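PDB 6FMH: membrane attack complex assembly inhibitor BGA71 from Borreliella bavariensis, which inhibits assembly of the complement membrane attack complex, and as an outer surface protein probably shields the Lyme disease spirochaete from complement killing. Local coordinates for residues Thr44-Ala47 with Asn52-Gln55; Thr85-Leu90 with Thr95-Ile100. One frame throughout, in Å; residues are numbered along the deposited sequence.

Contact 1: residues Thr44-Ala47 with Asn52-Gln55; sequences TFKA and NLSQ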
loop_
_atom_site.group_PDB
_atom_site.type_symbol
_atom_site.label_atom_id
_atom_site.label_comp_id
_atom_site.label_asym_id
_atom_site.label_seq_id
_atom_site.Cartn_x
_atom_site.Cartn_y
_atom_site.Cartn_z
ATOM N N THR A 44 3.319 -2.880 25.681
ATOM C CA THR A 44 2.338 -2.313 26.632
ATOM C C THR A 44 0.992 -1.886 26.014
ATOM O O THR A 44 -0.065 -2.119 26.614
ATOM C CB THR A 44 2.961 -1.104 27.380
ATOM O OG1 THR A 44 4.167 -1.517 28.059
ATOM C CG2 THR A 44 1.992 -0.492 28.396
ATOM N N PHE A 45 1.030 -1.339 24.809
ATOM C CA PHE A 45 -0.209 -0.979 24.077
ATOM C C PHE A 45 -0.924 -2.192 23.488
ATOM O O PHE A 45 -2.146 -2.190 23.343
ATOM C CB PHE A 45 0.101 -0.005 22.953
ATOM C CG PHE A 45 0.682 1.267 23.449
ATOM C CD1 PHE A 45 -0.151 2.287 23.903
ATOM C CD2 PHE A 45 2.070 1.393 23.607
ATOM C CE1 PHE A 45 0.380 3.428 24.434
ATOM C CE2 PHE A 45 2.598 2.532 24.170
ATOM C CZ PHE A 45 1.759 3.552 24.580
ATOM N N LYS A 46 -0.137 -3.211 23.131
ATOM C CA LYS A 46 -0.626 -4.484 22.651
ATOM C C LYS A 46 -1.360 -5.226 23.745
ATOM O O LYS A 46 -2.374 -5.855 23.520
ATOM C CB LYS A 46 0.548 -5.348 22.154
ATOM C CG LYS A 46 1.010 -5.097 20.721
ATOM C CD LYS A 46 1.746 -6.309 20.204
ATOM C CE LYS A 46 2.291 -6.127 18.774
ATOM N NZ LYS A 46 3.702 -6.546 18.578
ATOM N N ALA A 47 -0.873 -5.116 24.965
ATOM C CA ALA A 47 -1.481 -5.819 26.096
ATOM C C ALA A 47 -2.781 -5.162 26.537
ATOM O O ALA A 47 -3.487 -5.722 27.369
ATOM C CB ALA A 47 -0.501 -5.906 27.255
ATOM N N ASN A 52 -7.592 -1.960 20.551
ATOM C CA ASN A 52 -6.843 -3.020 19.862
ATOM C C ASN A 52 -5.940 -2.394 18.815
ATOM O O ASN A 52 -6.393 -1.853 17.801
ATOM C CB ASN A 52 -7.798 -4.020 19.237
ATOM C CG ASN A 52 -7.173 -5.387 18.892
ATOM O OD1 ASN A 52 -7.521 -6.434 19.494
ATOM N ND2 ASN A 52 -6.413 -5.416 17.847
ATOM N N LEU A 53 -4.653 -2.437 19.114
ATOM C CA LEU A 53 -3.633 -2.141 18.173
ATOM C C LEU A 53 -3.469 -3.322 17.214
ATOM O O LEU A 53 -2.812 -4.309 17.517
ATOM C CB LEU A 53 -2.310 -1.911 18.902
ATOM C CG LEU A 53 -1.111 -1.420 18.119
ATOM C CD1 LEU A 53 -1.392 -0.044 17.559
ATOM C CD2 LEU A 53 0.060 -1.379 19.057
ATOM N N SER A 54 -4.038 -3.199 16.030
ATOM C CA SER A 54 -3.762 -4.140 14.984
ATOM C C SER A 54 -2.309 -4.069 14.549
ATOM O O SER A 54 -1.616 -3.063 14.738
ATOM C CB SER A 54 -4.648 -3.843 13.775
ATOM O OG SER A 54 -4.287 -2.644 13.143
ATOM N N GLN A 55 -1.889 -5.122 13.871
ATOM C CA GLN A 55 -0.550 -5.197 13.337
ATOM C C GLN A 55 -0.253 -4.107 12.225
ATOM O O GLN A 55 0.897 -3.689 12.038
ATOM C CB GLN A 55 -0.237 -6.643 12.965
ATOM C CG GLN A 55 -1.308 -7.281 12.061
ATOM C CD GLN A 55 -2.348 -8.065 12.882
ATOM O OE1 GLN A 55 -2.004 -9.140 13.337
ATOM N NE2 GLN A 55 -3.608 -7.567 13.063
#
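Leu53 reaches the short helix 43-46 with one methyl, CD2. That methyl sits 4.1 Å from Phe45 CB and 4.2 Å from Lys46 CG, so a single branch meets two successive helical residues. Its torsions account for this. CG stands opposite the backbone N (chi1 -173°). A chi2 of 63° then turns CD1 aside and leaves CD2 extended, roughly anti to CA, where it meets the helix. CD1 lies farther from both residues. Phe45 offers only the root of its side chain to Leu53. Its CG stands opposite the carbonyl carbon, beside the backbone N (chi1 -61°), and the ring leads off from there, away from Leu53. The ring packs edge-to-face with Tyr87. Lys46 passes Leu53 at an oblique slant. Its CG makes the contact, and the chain goes on to a salt bridge between NZ and Glu58 of helix 55-68. Backbones approach to 5.9 Å between the CA atoms of Lys46 and Leu53. Leu53 also touches Ile61 on helix 55-68 and Tyr101 on helix 90-123. The chain thus comes back as a loop after helix 43-46 and leads into helix 55-68, with Ser54 at the N-cap. The two segments bury 123 Å² between them, a modest amount. Across them the chemistry is apolar, which is consistent with burial of Leu53 and Phe45, shared with the neighbouring helices, holding the loop here, while Lys46 lends its methylenes and its charged end is paired with Glu58.

Contact 2: residues Thr85-Leu90 with Thr95-Ile100; sequences TLYNKL and TSKEFI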
loop_
_atom_site.group_PDB
_atom_site.type_symbol
_atom_site.label_atom_id
_atom_site.label_comp_id
_atom_site.label_asym_id
_atom_site.label_seq_id
_atom_site.Cartn_x
_atom_site.Cartn_y
_atom_site.Cartn_z
ATOM N N THR A 85 5.929 4.960 31.128
ATOM C CA THR A 85 5.712 5.782 32.316
ATOM C C THR A 85 4.305 6.413 32.278
ATOM O O THR A 85 3.548 6.289 33.231
ATOM C CB THR A 85 6.756 6.899 32.371
ATOM O OG1 THR A 85 8.065 6.323 32.160
ATOM C CG2 THR A 85 6.717 7.668 33.676
ATOM N N LEU A 86 3.985 7.094 31.179
ATOM C CA LEU A 86 2.734 7.844 31.058
ATOM C C LEU A 86 1.554 6.894 31.115
ATOM O O LEU A 86 0.557 7.191 31.781
ATOM C CB LEU A 86 2.682 8.662 29.752
ATOM C CG LEU A 86 3.624 9.852 29.636
ATOM C CD1 LEU A 86 3.615 10.487 28.252
ATOM C CD2 LEU A 86 3.310 10.904 30.674
ATOM N N TYR A 87 1.695 5.755 30.440
ATOM C CA TYR A 87 0.670 4.720 30.405
ATOM C C TYR A 87 0.419 4.133 31.788
ATOM O O TYR A 87 -0.720 3.922 32.187
ATOM C CB TYR A 87 1.098 3.574 29.477
ATOM C CG TYR A 87 0.043 2.534 29.236
ATOM C CD1 TYR A 87 -0.159 1.485 30.142
ATOM C CD2 TYR A 87 -0.755 2.585 28.120
ATOM C CE1 TYR A 87 -1.146 0.529 29.946
ATOM C CE2 TYR A 87 -1.715 1.617 27.907
ATOM C CZ TYR A 87 -1.913 0.596 28.833
ATOM O OH TYR A 87 -2.888 -0.373 28.639
ATOM N N ASN A 88 1.481 3.869 32.532
ATOM C CA ASN A 88 1.327 3.305 33.860
ATOM C C ASN A 88 0.794 4.257 34.920
ATOM O O ASN A 88 0.497 3.816 36.038
ATOM C CB ASN A 88 2.624 2.688 34.341
ATOM C CG ASN A 88 2.996 1.507 33.551
ATOM O OD1 ASN A 88 2.118 0.790 33.064
ATOM N ND2 ASN A 88 4.284 1.273 33.389
ATOM N N LYS A 89 0.674 5.538 34.597
ATOM C CA LYS A 89 -0.030 6.460 35.467
ATOM C C LYS A 89 -1.397 6.737 34.899
ATOM O O LYS A 89 -1.540 7.527 33.978
ATOM C CB LYS A 89 0.749 7.751 35.630
ATOM C CG LYS A 89 1.756 7.677 36.772
ATOM C CD LYS A 89 1.070 7.993 38.082
ATOM C CE LYS A 89 2.055 8.075 39.236
ATOM N NZ LYS A 89 1.334 8.448 40.484
ATOM N N LEU A 90 -2.400 6.131 35.504
ATOM C CA LEU A 90 -3.777 6.260 35.060
ATOM C C LEU A 90 -4.142 7.693 34.682
ATOM O O LEU A 90 -4.634 7.933 33.587
ATOM C CB LEU A 90 -4.714 5.740 36.133
ATOM C CG LEU A 90 -4.668 4.227 36.298
ATOM C CD1 LEU A 90 -5.582 3.806 37.425
ATOM C CD2 LEU A 90 -4.986 3.438 35.049
ATOM N N THR A 95 -2.629 10.531 27.451
ATOM C CA THR A 95 -1.630 11.298 26.774
ATOM C C THR A 95 -0.685 10.408 25.960
ATOM O O THR A 95 -0.286 10.780 24.842
ATOM C CB THR A 95 -0.873 12.094 27.812
ATOM O OG1 THR A 95 -1.818 12.892 28.537
ATOM C CG2 THR A 95 0.143 12.984 27.156
ATOM N N SER A 96 -0.365 9.210 26.467
ATOM C CA SER A 96 0.428 8.269 25.701
ATOM C C SER A 96 -0.365 7.809 24.516
ATOM O O SER A 96 0.139 7.704 23.408
ATOM C CB SER A 96 0.843 7.059 26.570
ATOM O OG SER A 96 -0.273 6.423 27.164
ATOM N N LYS A 97 -1.615 7.455 24.757
ATOM C CA LYS A 97 -2.500 6.995 23.668
ATOM C C LYS A 97 -2.697 8.054 22.606
ATOM O O LYS A 97 -2.608 7.767 21.415
ATOM C CB LYS A 97 -3.859 6.581 24.220
ATOM C CG LYS A 97 -3.899 5.153 24.618
ATOM C CD LYS A 97 -5.267 4.774 25.156
ATOM C CE LYS A 97 -5.236 3.411 25.792
ATOM N NZ LYS A 97 -6.000 3.346 27.054
ATOM N N GLU A 98 -2.987 9.270 23.031
ATOM C CA GLU A 98 -3.155 10.364 22.070
ATOM C C GLU A 98 -1.889 10.588 21.231
ATOM O O GLU A 98 -1.962 10.733 20.032
ATOM C CB GLU A 98 -3.617 11.661 22.776
ATOM C CG GLU A 98 -5.129 11.719 22.865
ATOM C CD GLU A 98 -5.659 12.773 23.813
ATOM O OE1 GLU A 98 -5.169 13.932 23.798
ATOM O OE2 GLU A 98 -6.654 12.458 24.487
ATOM N N PHE A 99 -0.728 10.646 21.884
ATOM C CA PHE A 99 0.536 10.752 21.152
ATOM C C PHE A 99 0.604 9.682 20.031
ATOM O O PHE A 99 1.009 9.965 18.919
ATOM C CB PHE A 99 1.711 10.620 22.131
ATOM C CG PHE A 99 3.031 10.555 21.471
ATOM C CD1 PHE A 99 3.667 11.713 21.069
ATOM C CD2 PHE A 99 3.636 9.317 21.200
ATOM C CE1 PHE A 99 4.912 11.650 20.426
ATOM C CE2 PHE A 99 4.861 9.259 20.545
ATOM C CZ PHE A 99 5.499 10.423 20.159
ATOM N N ILE A 100 0.228 8.464 20.372
ATOM C CA ILE A 100 0.350 7.307 19.500
ATOM C C ILE A 100 -0.724 7.304 18.426
ATOM O O ILE A 100 -0.432 7.329 17.242
ATOM C CB ILE A 100 0.277 6.002 20.342
ATOM C CG1 ILE A 100 1.651 5.638 20.893
ATOM C CG2 ILE A 100 -0.251 4.819 19.573
ATOM C CD1 ILE A 100 2.786 5.707 19.910
#
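Leu86 lays its CB against Ser96 CB, 4.0 Å away, where the two backbones come nearest. Their CA atoms are 5.8 Å apart. Farther along the Leu86 side chain, CD1 reaches CG2 of Thr95 at 4.4 Å. The leucine continues into a layer formed with His92 of helix 90-123 and with Leu176 and Met180 of helix 173-183. The small side chain of Ser96 is consistent with the close approach. Its OG takes the position between the backbone N and the carbonyl carbon (chi1 55°). There it lies 3.8 Å from Tyr87 CA and at the edge of the tyrosine ring, near the ring plane. The hydroxyl is hydrogen-bonded to O of Arg93, one turn back in its own helix, so its touch on Tyr87 is packing. This is the tight connection between two consecutive helices of an all-helical fold: helix 73-88 ends, the chain turns within a few residues, and the first turns of helix 90-123 pack against its last turn. Arg93 bridges the connection, with NE bonded to O of Tyr87 and its charge in a cation-pi contact with the ring. Tyr87 sends CG opposite its backbone N (chi1 -173°), which carries the ring toward helix 43-46. Lys97 approaches that ring obliquely, with CE 4.5 Å from CE2 of Tyr87. Its ammonium group makes a long, weak ion pair with Asp48.

How the contacts relate
From the N terminus, helix 12-36 leads to helix 43-46, and contact 1 closes the short loop behind it before helix 55-68 begins. Helix 73-88 follows. Contact 2 then closes the turn from that helix into helix 90-123. The two loops come in series and do not cross. Their centres are 13 Å apart, on the same side of the chain's centre, and they touch directly. CG2 of Thr44 packs on CD1 of Tyr87, and CZ of Phe45 lies 4.2 Å from CG1 of Ile100. Helix 43-46 packs on both helix 73-88 and helix 90-123, through Thr44 and Phe45, and so joins the early turn to the later pair of helices.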